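Local atomic coordinates of hypothetical protein YfiH (Bacillus licheniformis, PDB entry 6DZD), a protein that probably acts as a purine nucleoside phosphorylase, cleaving adenosine and inosine with phosphate to ribose 1-phosphate and free base, and may also deaminate adenosine. Residues L16-W20 with V135-D139; D79-Q85 with N122-C128; H87-I91 with L157-M163; D195-I201 with G219-L223. All coordinates share one frame; numbering follows the deposited sequence.

Interaction 1. Residues L16-W20 with V135-D139; sequences LIEEW and VYFYD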
loop_
_atom_site.group_PDB
_atom_site.type_symbol
_atom_site.label_atom_id
_atom_site.label_comp_id
_atom_site.label_asym_id
_atom_site.label_seq_id
_atom_site.Cartn_x
_atom_site.Cartn_y
_atom_site.Cartn_z
ATOM N N LEU A 16 1.161 7.324 -11.073
ATOM C CA LEU A 16 2.606 7.354 -10.868
ATOM C C LEU A 16 3.021 8.491 -9.952
ATOM O O LEU A 16 2.608 9.635 -10.158
ATOM C CB LEU A 16 3.339 7.502 -12.207
ATOM C CG LEU A 16 3.267 6.277 -13.122
ATOM C CD1 LEU A 16 3.889 6.553 -14.468
ATOM C CD2 LEU A 16 3.938 5.059 -12.437
ATOM N N ILE A 17 3.873 8.182 -8.975
ATOM C CA ILE A 17 4.441 9.197 -8.090
ATOM C C ILE A 17 5.533 9.963 -8.839
ATOM O O ILE A 17 6.658 9.478 -9.006
ATOM C CB ILE A 17 4.972 8.571 -6.797
ATOM C CG1 ILE A 17 3.791 7.991 -6.018
ATOM C CG2 ILE A 17 5.668 9.616 -5.955
ATOM C CD1 ILE A 17 4.127 6.874 -5.039
ATOM N N GLU A 18 5.227 11.205 -9.213
ATOM C CA GLU A 18 6.072 11.929 -10.157
ATOM C C GLU A 18 7.415 12.306 -9.541
ATOM O O GLU A 18 8.472 11.974 -10.093
ATOM C CB GLU A 18 5.342 13.159 -10.681
ATOM C CG GLU A 18 5.843 13.590 -12.021
ATOM C CD GLU A 18 4.873 14.503 -12.698
ATOM O OE1 GLU A 18 3.801 14.751 -12.110
ATOM O OE2 GLU A 18 5.180 14.982 -13.813
ATOM N N GLU A 19 7.391 12.990 -8.386
ATOM C CA GLU A 19 8.600 13.611 -7.834
ATOM C C GLU A 19 9.717 12.600 -7.591
ATOM O O GLU A 19 10.896 12.967 -7.616
ATOM C CB GLU A 19 8.270 14.343 -6.529
ATOM N N TRP A 20 9.373 11.330 -7.370
ATOM C CA TRP A 20 10.383 10.331 -7.048
ATOM C C TRP A 20 11.137 9.857 -8.295
ATOM O O TRP A 20 12.345 9.569 -8.215
ATOM C CB TRP A 20 9.726 9.159 -6.314
ATOM C CG TRP A 20 9.307 9.509 -4.913
ATOM C CD1 TRP A 20 9.274 10.757 -4.353
ATOM C CD2 TRP A 20 8.882 8.599 -3.884
ATOM N NE1 TRP A 20 8.845 10.685 -3.049
ATOM C CE2 TRP A 20 8.599 9.372 -2.733
ATOM C CE3 TRP A 20 8.710 7.210 -3.822
ATOM C CZ2 TRP A 20 8.156 8.793 -1.534
ATOM C CZ3 TRP A 20 8.277 6.654 -2.645
ATOM C CH2 TRP A 20 8.003 7.437 -1.516
ATOM N N VAL A 135 1.420 2.548 2.043
ATOM C CA VAL A 135 2.458 3.499 2.421
ATOM C C VAL A 135 3.696 3.270 1.560
ATOM O O VAL A 135 4.071 2.129 1.271
ATOM C CB VAL A 135 2.795 3.407 3.918
ATOM C CG1 VAL A 135 3.635 4.600 4.322
ATOM C CG2 VAL A 135 1.504 3.365 4.742
ATOM N N TYR A 136 4.319 4.359 1.128
ATOM C CA TYR A 136 5.556 4.299 0.370
ATOM C C TYR A 136 6.681 4.922 1.186
ATOM O O TYR A 136 6.466 5.837 1.979
ATOM C CB TYR A 136 5.427 5.019 -0.974
ATOM C CG TYR A 136 4.335 4.514 -1.886
ATOM C CD1 TYR A 136 3.001 4.797 -1.627
ATOM C CD2 TYR A 136 4.632 3.777 -3.027
ATOM C CE1 TYR A 136 1.979 4.351 -2.474
ATOM C CE2 TYR A 136 3.622 3.329 -3.880
ATOM C CZ TYR A 136 2.292 3.625 -3.593
ATOM O OH TYR A 136 1.269 3.208 -4.406
ATOM N N PHE A 137 7.887 4.414 0.993
ATOM C CA PHE A 137 9.032 4.875 1.760
ATOM C C PHE A 137 10.202 5.026 0.813
ATOM O O PHE A 137 10.517 4.098 0.068
ATOM C CB PHE A 137 9.410 3.891 2.868
ATOM C CG PHE A 137 8.319 3.618 3.855
ATOM C CD1 PHE A 137 7.315 2.696 3.562
ATOM C CD2 PHE A 137 8.320 4.245 5.091
ATOM C CE1 PHE A 137 6.322 2.427 4.485
ATOM C CE2 PHE A 137 7.354 3.989 6.021
ATOM C CZ PHE A 137 6.349 3.081 5.728
ATOM N N TYR A 138 10.885 6.159 0.886
ATOM C CA TYR A 138 12.040 6.376 0.033
ATOM C C TYR A 138 13.090 7.163 0.793
ATOM O O TYR A 138 12.799 8.244 1.315
ATOM C CB TYR A 138 11.630 7.104 -1.243
ATOM C CG TYR A 138 12.789 7.439 -2.130
ATOM C CD1 TYR A 138 13.882 6.575 -2.255
ATOM C CD2 TYR A 138 12.797 8.618 -2.854
ATOM C CE1 TYR A 138 14.943 6.896 -3.078
ATOM C CE2 TYR A 138 13.856 8.943 -3.676
ATOM C CZ TYR A 138 14.914 8.084 -3.786
ATOM O OH TYR A 138 15.936 8.426 -4.613
ATOM N N ASP A 139 14.299 6.605 0.873
ATOM C CA ASP A 139 15.462 7.307 1.409
ATOM C C ASP A 139 16.440 7.589 0.275
ATOM O O ASP A 139 17.164 6.683 -0.161
ATOM C CB ASP A 139 16.134 6.483 2.510
ATOM C CG ASP A 139 17.291 7.216 3.181
ATOM O OD1 ASP A 139 17.822 8.190 2.613
ATOM O OD2 ASP A 139 17.682 6.799 4.289
#

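Interaction 2. Residues D79-Q85 with N122-C128; sequences DWVFADQ and NLFLALC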
loop_
_atom_site.group_PDB
_atom_site.type_symbol
_atom_site.label_atom_id
_atom_site.label_comp_id
_atom_site.label_asym_id
_atom_site.label_seq_id
_atom_site.Cartn_x
_atom_site.Cartn_y
_atom_site.Cartn_z
ATOM N N ASP A 79 11.243 -10.071 -12.170
ATOM C CA ASP A 79 11.946 -9.268 -11.181
ATOM C C ASP A 79 10.986 -8.604 -10.190
ATOM O O ASP A 79 11.361 -7.632 -9.520
ATOM C CB ASP A 79 12.818 -8.221 -11.874
ATOM C CG ASP A 79 13.759 -8.830 -12.902
ATOM O OD1 ASP A 79 14.409 -9.862 -12.605
ATOM O OD2 ASP A 79 13.838 -8.266 -14.020
ATOM N N TRP A 80 9.762 -9.115 -10.079
ATOM C CA TRP A 80 8.789 -8.615 -9.126
ATOM C C TRP A 80 8.671 -9.565 -7.928
ATOM O O TRP A 80 8.932 -10.769 -8.031
ATOM C CB TRP A 80 7.423 -8.438 -9.792
ATOM C CG TRP A 80 7.373 -7.317 -10.759
ATOM C CD1 TRP A 80 8.126 -7.177 -11.892
ATOM C CD2 TRP A 80 6.527 -6.161 -10.691
ATOM N NE1 TRP A 80 7.804 -6.005 -12.527
ATOM C CE2 TRP A 80 6.825 -5.361 -11.812
ATOM C CE3 TRP A 80 5.549 -5.725 -9.793
ATOM C CZ2 TRP A 80 6.181 -4.145 -12.058
ATOM C CZ3 TRP A 80 4.904 -4.513 -10.043
ATOM C CH2 TRP A 80 5.224 -3.743 -11.171
ATOM N N VAL A 81 8.273 -9.004 -6.779
ATOM C CA VAL A 81 8.120 -9.766 -5.544
ATOM C C VAL A 81 6.800 -9.399 -4.879
ATOM O O VAL A 81 6.526 -8.216 -4.645
ATOM C CB VAL A 81 9.285 -9.521 -4.569
ATOM C CG1 VAL A 81 9.069 -10.326 -3.327
ATOM C CG2 VAL A 81 10.615 -9.861 -5.232
ATOM N N PHE A 82 6.015 -10.422 -4.525
ATOM C CA PHE A 82 4.678 -10.275 -3.965
ATOM C C PHE A 82 4.618 -10.916 -2.583
ATOM O O PHE A 82 5.474 -11.725 -2.216
ATOM C CB PHE A 82 3.622 -10.897 -4.912
ATOM C CG PHE A 82 3.334 -10.060 -6.134
ATOM C CD1 PHE A 82 4.307 -9.876 -7.114
ATOM C CD2 PHE A 82 2.107 -9.459 -6.309
ATOM C CE1 PHE A 82 4.054 -9.095 -8.239
ATOM C CE2 PHE A 82 1.851 -8.686 -7.435
ATOM C CZ PHE A 82 2.821 -8.508 -8.399
ATOM N N ALA A 83 3.594 -10.547 -1.808
ATOM C CA ALA A 83 3.460 -10.999 -0.428
ATOM C C ALA A 83 2.136 -11.713 -0.207
ATOM O O ALA A 83 1.111 -11.365 -0.802
ATOM C CB ALA A 83 3.550 -9.849 0.571
ATOM N N ASP A 84 2.192 -12.744 0.629
ATOM C CA ASP A 84 1.012 -13.383 1.196
ATOM C C ASP A 84 0.580 -12.499 2.354
ATOM O O ASP A 84 1.104 -12.608 3.462
ATOM C CB ASP A 84 1.355 -14.803 1.640
ATOM C CG ASP A 84 0.397 -15.347 2.672
ATOM O OD1 ASP A 84 -0.804 -15.501 2.348
ATOM O OD2 ASP A 84 0.855 -15.608 3.804
ATOM N N GLN A 85 -0.363 -11.599 2.103
ATOM C CA GLN A 85 -0.643 -10.533 3.051
ATOM C C GLN A 85 -1.639 -11.008 4.101
ATOM O O GLN A 85 -2.786 -11.338 3.773
ATOM C CB GLN A 85 -1.144 -9.297 2.312
ATOM C CG GLN A 85 -0.072 -8.606 1.455
ATOM C CD GLN A 85 -0.670 -7.663 0.434
ATOM O OE1 GLN A 85 -0.346 -7.717 -0.752
ATOM N NE2 GLN A 85 -1.568 -6.800 0.890
ATOM N N ASN A 122 16.455 -2.742 -9.972
ATOM C CA ASN A 122 15.573 -3.470 -10.897
ATOM C C ASN A 122 14.818 -4.581 -10.170
ATOM O O ASN A 122 14.594 -5.675 -10.699
ATOM C CB ASN A 122 16.365 -4.005 -12.090
ATOM C CG ASN A 122 17.200 -2.918 -12.754
ATOM O OD1 ASN A 122 16.653 -1.965 -13.310
ATOM N ND2 ASN A 122 18.524 -3.038 -12.682
ATOM N N LEU A 123 14.390 -4.283 -8.949
ATOM C CA LEU A 123 13.660 -5.248 -8.143
ATOM C C LEU A 123 12.393 -4.591 -7.629
ATOM O O LEU A 123 12.450 -3.791 -6.687
ATOM C CB LEU A 123 14.513 -5.744 -6.987
ATOM C CG LEU A 123 13.971 -7.079 -6.505
ATOM C CD1 LEU A 123 15.101 -8.010 -6.105
ATOM C CD2 LEU A 123 13.027 -6.834 -5.374
ATOM N N PHE A 124 11.253 -4.950 -8.214
ATOM C CA PHE A 124 10.011 -4.240 -7.967
ATOM C C PHE A 124 9.169 -4.949 -6.907
ATOM O O PHE A 124 8.847 -6.132 -7.045
ATOM C CB PHE A 124 9.246 -4.080 -9.279
ATOM C CG PHE A 124 9.705 -2.892 -10.105
ATOM C CD1 PHE A 124 10.921 -2.915 -10.777
ATOM C CD2 PHE A 124 8.925 -1.738 -10.182
ATOM C CE1 PHE A 124 11.345 -1.815 -11.538
ATOM C CE2 PHE A 124 9.349 -0.623 -10.934
ATOM C CZ PHE A 124 10.558 -0.667 -11.615
ATOM N N LEU A 125 8.799 -4.204 -5.861
ATOM C CA LEU A 125 8.029 -4.707 -4.727
ATOM C C LEU A 125 6.553 -4.400 -4.955
ATOM O O LEU A 125 6.211 -3.344 -5.496
ATOM C CB LEU A 125 8.522 -4.056 -3.430
ATOM C CG LEU A 125 10.041 -3.805 -3.367
ATOM C CD1 LEU A 125 10.462 -3.085 -2.094
ATOM C CD2 LEU A 125 10.770 -5.104 -3.477
ATOM N N ALA A 126 5.672 -5.317 -4.548
ATOM C CA ALA A 126 4.252 -5.174 -4.890
ATOM C C ALA A 126 3.309 -5.621 -3.770
ATOM O O ALA A 126 3.400 -6.762 -3.299
ATOM C CB ALA A 126 3.946 -5.955 -6.178
ATOM N N LEU A 127 2.364 -4.734 -3.397
ATOM C CA LEU A 127 1.317 -5.037 -2.418
ATOM C C LEU A 127 -0.087 -4.747 -2.971
ATOM O O LEU A 127 -0.298 -3.803 -3.738
ATOM C CB LEU A 127 1.539 -4.267 -1.087
ATOM C CG LEU A 127 2.829 -4.706 -0.364
ATOM C CD1 LEU A 127 3.253 -3.731 0.747
ATOM C CD2 LEU A 127 2.762 -6.159 0.141
ATOM N N CYS A 128 -1.037 -5.596 -2.596
ATOM C CA CYS A 128 -2.397 -5.555 -3.120
ATOM C C CYS A 128 -3.328 -4.782 -2.190
ATOM O O CYS A 128 -3.159 -4.795 -0.963
ATOM C CB CYS A 128 -2.932 -6.962 -3.362
ATOM S SG CYS A 128 -2.070 -7.702 -4.754
HETATM O O HOH W 1 1.586 -8.564 -2.819
#

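Interaction 3. Residues H87-I91 with L157-M163; sequences HEDRI and LGIAASM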
loop_
_atom_site.group_PDB
_atom_site.type_symbol
_atom_site.label_atom_id
_atom_site.label_comp_id
_atom_site.label_asym_id
_atom_site.label_seq_id
_atom_site.Cartn_x
_atom_site.Cartn_y
_atom_site.Cartn_z
ATOM N N HIS A 87 -2.361 -9.179 7.060
ATOM C CA HIS A 87 -2.841 -8.085 7.902
ATOM C C HIS A 87 -2.198 -8.082 9.288
ATOM O O HIS A 87 -2.837 -7.720 10.285
ATOM C CB HIS A 87 -4.365 -8.122 8.011
ATOM C CG HIS A 87 -5.049 -7.737 6.736
ATOM N ND1 HIS A 87 -5.732 -6.549 6.584
ATOM C CD2 HIS A 87 -5.095 -8.356 5.535
ATOM C CE1 HIS A 87 -6.197 -6.468 5.352
ATOM N NE2 HIS A 87 -5.821 -7.551 4.693
ATOM N N GLU A 88 -0.921 -8.453 9.343
ATOM C CA GLU A 88 -0.054 -8.302 10.496
ATOM C C GLU A 88 1.061 -7.327 10.106
ATOM O O GLU A 88 0.865 -6.461 9.239
ATOM C CB GLU A 88 0.471 -9.674 10.909
ATOM C CG GLU A 88 -0.590 -10.759 10.922
ATOM C CD GLU A 88 -0.014 -12.162 11.039
ATOM O OE1 GLU A 88 0.176 -12.618 12.184
ATOM O OE2 GLU A 88 0.192 -12.838 10.001
ATOM N N ASP A 89 2.215 -7.435 10.757
ATOM C CA ASP A 89 3.195 -6.361 10.664
ATOM C C ASP A 89 4.587 -6.879 10.327
ATOM O O ASP A 89 5.584 -6.314 10.771
ATOM C CB ASP A 89 3.214 -5.537 11.945
ATOM C CG ASP A 89 3.672 -6.339 13.150
ATOM O OD1 ASP A 89 3.645 -7.595 13.105
ATOM O OD2 ASP A 89 4.065 -5.704 14.151
ATOM N N ARG A 90 4.674 -7.940 9.535
ATOM C CA ARG A 90 5.968 -8.473 9.131
ATOM C C ARG A 90 6.526 -7.694 7.939
ATOM O O ARG A 90 5.833 -7.482 6.937
ATOM C CB ARG A 90 5.844 -9.957 8.790
ATOM C CG ARG A 90 7.167 -10.663 8.571
ATOM C CD ARG A 90 6.967 -12.143 8.238
ATOM N N ILE A 91 7.778 -7.259 8.058
ATOM C CA ILE A 91 8.479 -6.538 7.007
ATOM C C ILE A 91 9.652 -7.380 6.549
ATOM O O ILE A 91 10.507 -7.750 7.355
ATOM C CB ILE A 91 8.981 -5.175 7.485
ATOM C CG1 ILE A 91 7.824 -4.394 8.075
ATOM C CG2 ILE A 91 9.632 -4.449 6.332
ATOM C CD1 ILE A 91 8.223 -3.061 8.663
ATOM N N LEU A 157 -1.068 -2.193 14.687
ATOM C CA LEU A 157 0.233 -2.781 14.978
ATOM C C LEU A 157 1.374 -1.805 14.758
ATOM O O LEU A 157 2.475 -2.042 15.270
ATOM C CB LEU A 157 0.473 -4.019 14.117
ATOM C CG LEU A 157 -0.276 -5.277 14.565
ATOM C CD1 LEU A 157 -0.285 -6.345 13.458
ATOM C CD2 LEU A 157 0.280 -5.838 15.864
ATOM N N GLY A 158 1.133 -0.718 14.029
ATOM C CA GLY A 158 2.181 0.236 13.723
ATOM C C GLY A 158 3.166 -0.282 12.696
ATOM O O GLY A 158 4.368 0.007 12.793
ATOM N N ILE A 159 2.686 -1.021 11.691
ATOM C CA ILE A 159 3.592 -1.527 10.667
ATOM C C ILE A 159 4.320 -0.383 9.959
ATOM O O ILE A 159 5.461 -0.556 9.512
ATOM C CB ILE A 159 2.825 -2.404 9.664
ATOM C CG1 ILE A 159 3.801 -3.128 8.730
ATOM C CG2 ILE A 159 1.874 -1.565 8.867
ATOM C CD1 ILE A 159 3.118 -3.957 7.633
ATOM N N ALA A 160 3.692 0.799 9.855
ATOM C CA ALA A 160 4.359 1.928 9.211
ATOM C C ALA A 160 5.530 2.439 10.048
ATOM O O ALA A 160 6.580 2.800 9.501
ATOM C CB ALA A 160 3.357 3.048 8.929
ATOM N N ALA A 161 5.387 2.460 11.375
ATOM C CA ALA A 161 6.493 2.921 12.200
ATOM C C ALA A 161 7.618 1.899 12.238
ATOM O O ALA A 161 8.786 2.275 12.404
ATOM C CB ALA A 161 6.009 3.238 13.612
ATOM N N SER A 162 7.295 0.609 12.082
ATOM C CA SER A 162 8.337 -0.409 12.053
ATOM C C SER A 162 9.213 -0.271 10.819
ATOM O O SER A 162 10.418 -0.526 10.873
ATOM C CB SER A 162 7.715 -1.801 12.090
ATOM O OG SER A 162 7.214 -2.106 13.374
ATOM N N MET A 163 8.639 0.141 9.700
ATOM C CA MET A 163 9.470 0.358 8.527
ATOM C C MET A 163 10.531 1.399 8.818
ATOM O O MET A 163 11.701 1.215 8.464
ATOM C CB MET A 163 8.623 0.784 7.328
ATOM C CG MET A 163 9.454 0.828 6.067
ATOM S SD MET A 163 9.924 -0.835 5.533
ATOM C CE MET A 163 8.359 -1.390 4.812
HETATM O O HOH W 2 4.926 -2.977 13.886
#

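Interaction 4. Residues D195-I201 with G219-L223; sequences DHVIDKI and GEYRL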
loop_
_atom_site.group_PDB
_atom_site.type_symbol
_atom_site.label_atom_id
_atom_site.label_comp_id
_atom_site.label_asym_id
_atom_site.label_seq_id
_atom_site.Cartn_x
_atom_site.Cartn_y
_atom_site.Cartn_z
ATOM N N ASP A 195 -15.866 -0.890 18.767
ATOM C CA ASP A 195 -14.933 -0.704 19.866
ATOM C C ASP A 195 -13.720 -1.583 19.719
ATOM O O ASP A 195 -12.621 -1.206 20.149
ATOM C CB ASP A 195 -15.607 -1.017 21.196
ATOM C CG ASP A 195 -16.555 0.067 21.632
ATOM O OD1 ASP A 195 -16.051 1.097 22.120
ATOM O OD2 ASP A 195 -17.786 -0.099 21.467
ATOM N N HIS A 196 -13.898 -2.779 19.170
ATOM C CA HIS A 196 -12.773 -3.696 19.126
ATOM C C HIS A 196 -11.626 -3.099 18.325
ATOM O O HIS A 196 -10.463 -3.196 18.729
ATOM C CB HIS A 196 -13.207 -5.036 18.537
ATOM C CG HIS A 196 -12.062 -5.955 18.262
ATOM N ND1 HIS A 196 -11.425 -6.664 19.255
ATOM C CD2 HIS A 196 -11.409 -6.246 17.113
ATOM C CE1 HIS A 196 -10.439 -7.365 18.729
ATOM N NE2 HIS A 196 -10.409 -7.131 17.429
ATOM N N VAL A 197 -11.945 -2.394 17.235
ATOM C CA VAL A 197 -10.908 -1.740 16.448
ATOM C C VAL A 197 -10.391 -0.507 17.169
ATOM O O VAL A 197 -9.183 -0.351 17.370
ATOM C CB VAL A 197 -11.448 -1.393 15.050
ATOM C CG1 VAL A 197 -10.482 -0.510 14.310
ATOM C CG2 VAL A 197 -11.662 -2.653 14.274
ATOM N N ILE A 198 -11.304 0.332 17.661
ATOM C CA ILE A 198 -10.916 1.620 18.224
ATOM C C ILE A 198 -10.096 1.424 19.483
ATOM O O ILE A 198 -9.128 2.154 19.723
ATOM C CB ILE A 198 -12.158 2.496 18.481
ATOM C CG1 ILE A 198 -12.675 3.067 17.164
ATOM C CG2 ILE A 198 -11.846 3.625 19.452
ATOM C CD1 ILE A 198 -11.670 3.959 16.448
ATOM N N ASP A 199 -10.447 0.426 20.296
ATOM C CA ASP A 199 -9.628 0.128 21.464
ATOM C C ASP A 199 -8.190 -0.174 21.057
ATOM O O ASP A 199 -7.247 0.181 21.773
ATOM C CB ASP A 199 -10.224 -1.027 22.269
ATOM C CG ASP A 199 -11.439 -0.608 23.083
ATOM O OD1 ASP A 199 -11.694 0.611 23.224
ATOM O OD2 ASP A 199 -12.143 -1.506 23.585
ATOM N N LYS A 200 -8.004 -0.863 19.930
ATOM C CA LYS A 200 -6.654 -1.206 19.509
ATOM C C LYS A 200 -5.934 0.001 18.911
ATOM O O LYS A 200 -4.728 0.178 19.123
ATOM C CB LYS A 200 -6.712 -2.358 18.507
ATOM C CG LYS A 200 -6.685 -3.755 19.118
ATOM C CD LYS A 200 -6.956 -4.832 18.069
ATOM C CE LYS A 200 -6.186 -6.093 18.380
ATOM N NZ LYS A 200 -6.481 -6.545 19.766
ATOM N N ILE A 201 -6.661 0.865 18.204
ATOM C CA ILE A 201 -6.084 2.104 17.691
ATOM C C ILE A 201 -5.650 3.015 18.843
ATOM O O ILE A 201 -4.506 3.494 18.895
ATOM C CB ILE A 201 -7.092 2.806 16.764
ATOM C CG1 ILE A 201 -7.400 1.945 15.524
ATOM C CG2 ILE A 201 -6.598 4.184 16.389
ATOM C CD1 ILE A 201 -6.243 1.767 14.538
ATOM N N GLY A 219 -20.659 2.978 20.355
ATOM C CA GLY A 219 -20.196 1.784 19.682
ATOM C C GLY A 219 -19.940 1.914 18.193
ATOM O O GLY A 219 -19.424 0.963 17.589
ATOM N N GLU A 220 -20.236 3.056 17.576
ATOM C CA GLU A 220 -19.907 3.263 16.171
ATOM C C GLU A 220 -19.029 4.488 16.013
ATOM O O GLU A 220 -19.356 5.569 16.513
ATOM C CB GLU A 220 -21.138 3.420 15.286
ATOM C CG GLU A 220 -20.803 3.122 13.830
ATOM C CD GLU A 220 -22.033 2.956 12.966
ATOM O OE1 GLU A 220 -23.128 3.365 13.418
ATOM O OE2 GLU A 220 -21.905 2.380 11.857
ATOM N N TYR A 221 -17.937 4.316 15.291
ATOM C CA TYR A 221 -16.906 5.325 15.205
ATOM C C TYR A 221 -16.490 5.497 13.755
ATOM O O TYR A 221 -16.344 4.521 13.019
ATOM C CB TYR A 221 -15.683 4.930 16.046
ATOM C CG TYR A 221 -15.989 4.512 17.469
ATOM C CD1 TYR A 221 -16.067 5.458 18.477
ATOM C CD2 TYR A 221 -16.196 3.177 17.800
ATOM C CE1 TYR A 221 -16.342 5.101 19.757
ATOM C CE2 TYR A 221 -16.479 2.808 19.096
ATOM C CZ TYR A 221 -16.544 3.782 20.065
ATOM O OH TYR A 221 -16.813 3.464 21.367
ATOM N N ARG A 222 -16.257 6.744 13.374
ATOM C CA ARG A 222 -15.667 7.098 12.095
ATOM C C ARG A 222 -14.160 7.140 12.294
ATOM O O ARG A 222 -13.681 7.659 13.303
ATOM C CB ARG A 222 -16.185 8.467 11.668
ATOM C CG ARG A 222 -16.292 8.687 10.208
ATOM C CD ARG A 222 -17.422 9.664 9.892
ATOM N NE ARG A 222 -18.733 9.012 9.821
ATOM C CZ ARG A 222 -19.122 8.139 8.882
ATOM N NH1 ARG A 222 -18.303 7.757 7.905
ATOM N NH2 ARG A 222 -20.346 7.641 8.920
ATOM N N LEU A 223 -13.412 6.608 11.331
ATOM C CA LEU A 223 -11.974 6.422 11.501
ATOM C C LEU A 223 -11.242 6.741 10.205
ATOM O O LEU A 223 -11.605 6.221 9.147
ATOM C CB LEU A 223 -11.673 4.984 11.948
ATOM C CG LEU A 223 -10.211 4.537 12.042
ATOM C CD1 LEU A 223 -9.444 5.478 12.948
ATOM C CD2 LEU A 223 -10.139 3.097 12.520
#

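Interaction 1. Residues L16-W20 with V135-D139
The indole of Trp-20 is wedged beside strand 133-139, where it meets the side chains of Tyr-136 and Tyr-138. Over one face of its six-membered ring sits Tyr-138 CB, 3.6 Å from the ring centroid, in a CH-pi contact; Ile-17 CG2, from the same turn of chain, lies over the opposite face, toward its rim. Tyr-138 has CG anti to its own backbone N (chi1 176°), which carries its ring back alongside the indole. There its edge is turned toward the five-membered ring of Trp-20 in a tilted edge-to-face pair, with centroids 5.3 Å apart and planes at 52°. The far corner of the indole, CH2, comes within 3.6 Å of Tyr-136 CB. The ring of Tyr-136 leans toward strand 14-17 and receives Ile-17 CD1 over its centre, 3.7 Å from the ring centroid, as a second CH-pi contact. Its hydroxyl is hydrogen-bonded to Gly-33 O on strand 30-35. No hydrogen bond joins the two segments. Phe-137 points the other way. Side chains from alternate residues of one strand, meeting a strand end and the turn after it, are what two beta sheets packed face to face present, here with helix 159-169 on the other side of strand 133-139.

Interaction 2. Residues D79-Q85 with N122-C128
OE1 of Gln-85 draws in Cys-128 N, 2.9 Å away, on a nearly straight bond (176°) that uses an in-plane lone pair. The neighbouring NE2 returns a bond to Cys-128 O at 3.2 Å, with that oxygen in the amide plane, so the carboxamide pairs with both the backbone N and O of Cys-128 and is fixed in its flip. A water that accepts from Ala-83 N also lies near OE1 and Ala-126 O, between the two segments. A leucine at Gln-85 would probably leave Cys-128 N and O without these mates and loosen the hold on the water. Further back the pairing is parallel: Phe-124 N bonds to Asp-79 O at 3.0 Å and Val-81 N to Phe-124 O at 2.9 Å, while the bond from Ala-126 N to Val-81 O is weak. On one face of the sheet, Phe-124 CB sits over the Trp-80 indole, 3.8 Å from the centroid of its five-membered ring; the six-membered ring of Trp-80 and the Phe-124 ring are nearly parallel but slid apart, so they barely overlap. Ala-126 CB covers the centre of the Phe-82 ring, 3.6 Å from its centroid, and also meets the indole edge. Strand 80-82 is an outermost strand here, with 124-129 between it and 270-276; Trp-80 and Phe-82 also touch 270-276, whereas Leu-125 and Leu-127 reach strands 115-118 and 144-150.

Interaction 3. Residues H87-I91 with L157-M163
Glu-88, Asp-89 and Ile-91 pack against Leu-157 and the first turn of helix 159-169 in a partly buried, mainly apolar contact between a loop and a helix start. The loop runs from strand 80-82 into strand 91-93. Ile-91 has the most surface covered by the contact: its CD1 rests on the helix backbone, 3.4 Å from Met-163 N, and touches Ser-162 CB at 3.7 Å. Met-163 is bent at chi2 and chi3 (70° and 76°), which curls CE round to meet Ile-91 CG2 at 3.6 Å. Earlier in the loop, Leu-157 CD1 lies 3.6 Å from Glu-88 CA, and Ile-159 CG1 lies 3.8 Å from Asp-89 CA. Asp-89 crosses Leu-157 at about a right angle, its CB 3.8 Å from Leu-157 CB. One water donates to Asp-89 OD2 and Leu-157 O and accepts from Ser-162 OG. An alanine in place of Asp-89 would probably leave this water without one of its acceptors and cut the polar tie between loop and helix. Gly-158 is the N-cap of the helix and, with positive phi, closes the helix before it in a Schellman motif. With no direct hydrogen bond across the contact, cohesion rests on close apolar fit, and the polar link runs through the water.

Interaction 4. Residues D195-I201 with G219-L223
The ring of Tyr-221 carries Ile-198 over one face, where CB stands off toward the rim, and meets the carboxylate of Asp-195 at its edge, CG lying in the ring plane. The carboxylate is turned almost perpendicular to the ring, their planes 81° apart. This is a short helix, 195-201, laid on a small three-stranded antiparallel sheet in which strand 220-223 is the central strand; the segment axes approach to 8.7 Å at 51°. Strand 192-193, just before the helix, and strand 213-215 flank it, and Phe-213 of the latter contributes to a potassium site together with Asp-210. Alternate residues of the strand, Tyr-221 and Leu-223, face the helix. Ile-198 CG1 touches Tyr-221 CD2 at 3.6 Å, running on over the ring root. CG of Leu-223 is anti to the backbone N (chi1 174°), which sends CD2 among three helix residues; the nearest of them is Val-197, whose CG1 is 4.0 Å from Leu-223 CD2, with Ile-198 and Ile-201 slightly farther. Beyond, some 12 Å from the Leu-223 side chain, lies the zinc ion held by Cys-189, Cys-190, Cys-249 and Cys-252. At the polar end Tyr-221 OH donates to Asp-195 OD1 at 2.6 Å, arriving from above the carboxylate plane, while Asp-195 OD2 lies 3.5 Å from Gly-219 CA.

In the fold
Interactions 1 and 2 are buried and both reach the same six-stranded sheet: interaction 2 pairs two strands through backbone bonds and a glutamine side chain, with a water beside them, while interaction 1 joins strand 14-17, toward the other edge, to the second sheet through side chains alone. Interaction 3 is partly buried; there the water makes the polar link, with no direct hydrogen bond. It continues the chain that leaves residues 79-85 and meets interaction 1 where Phe-137 CZ packs 3.6 Å from Met-163 CB. Interaction 4 stands apart, its centre about 30 Å from that of interaction 1, laying a short helix on a smaller sheet near the metal sites with one direct side-chain hydrogen bond beside apolar packing.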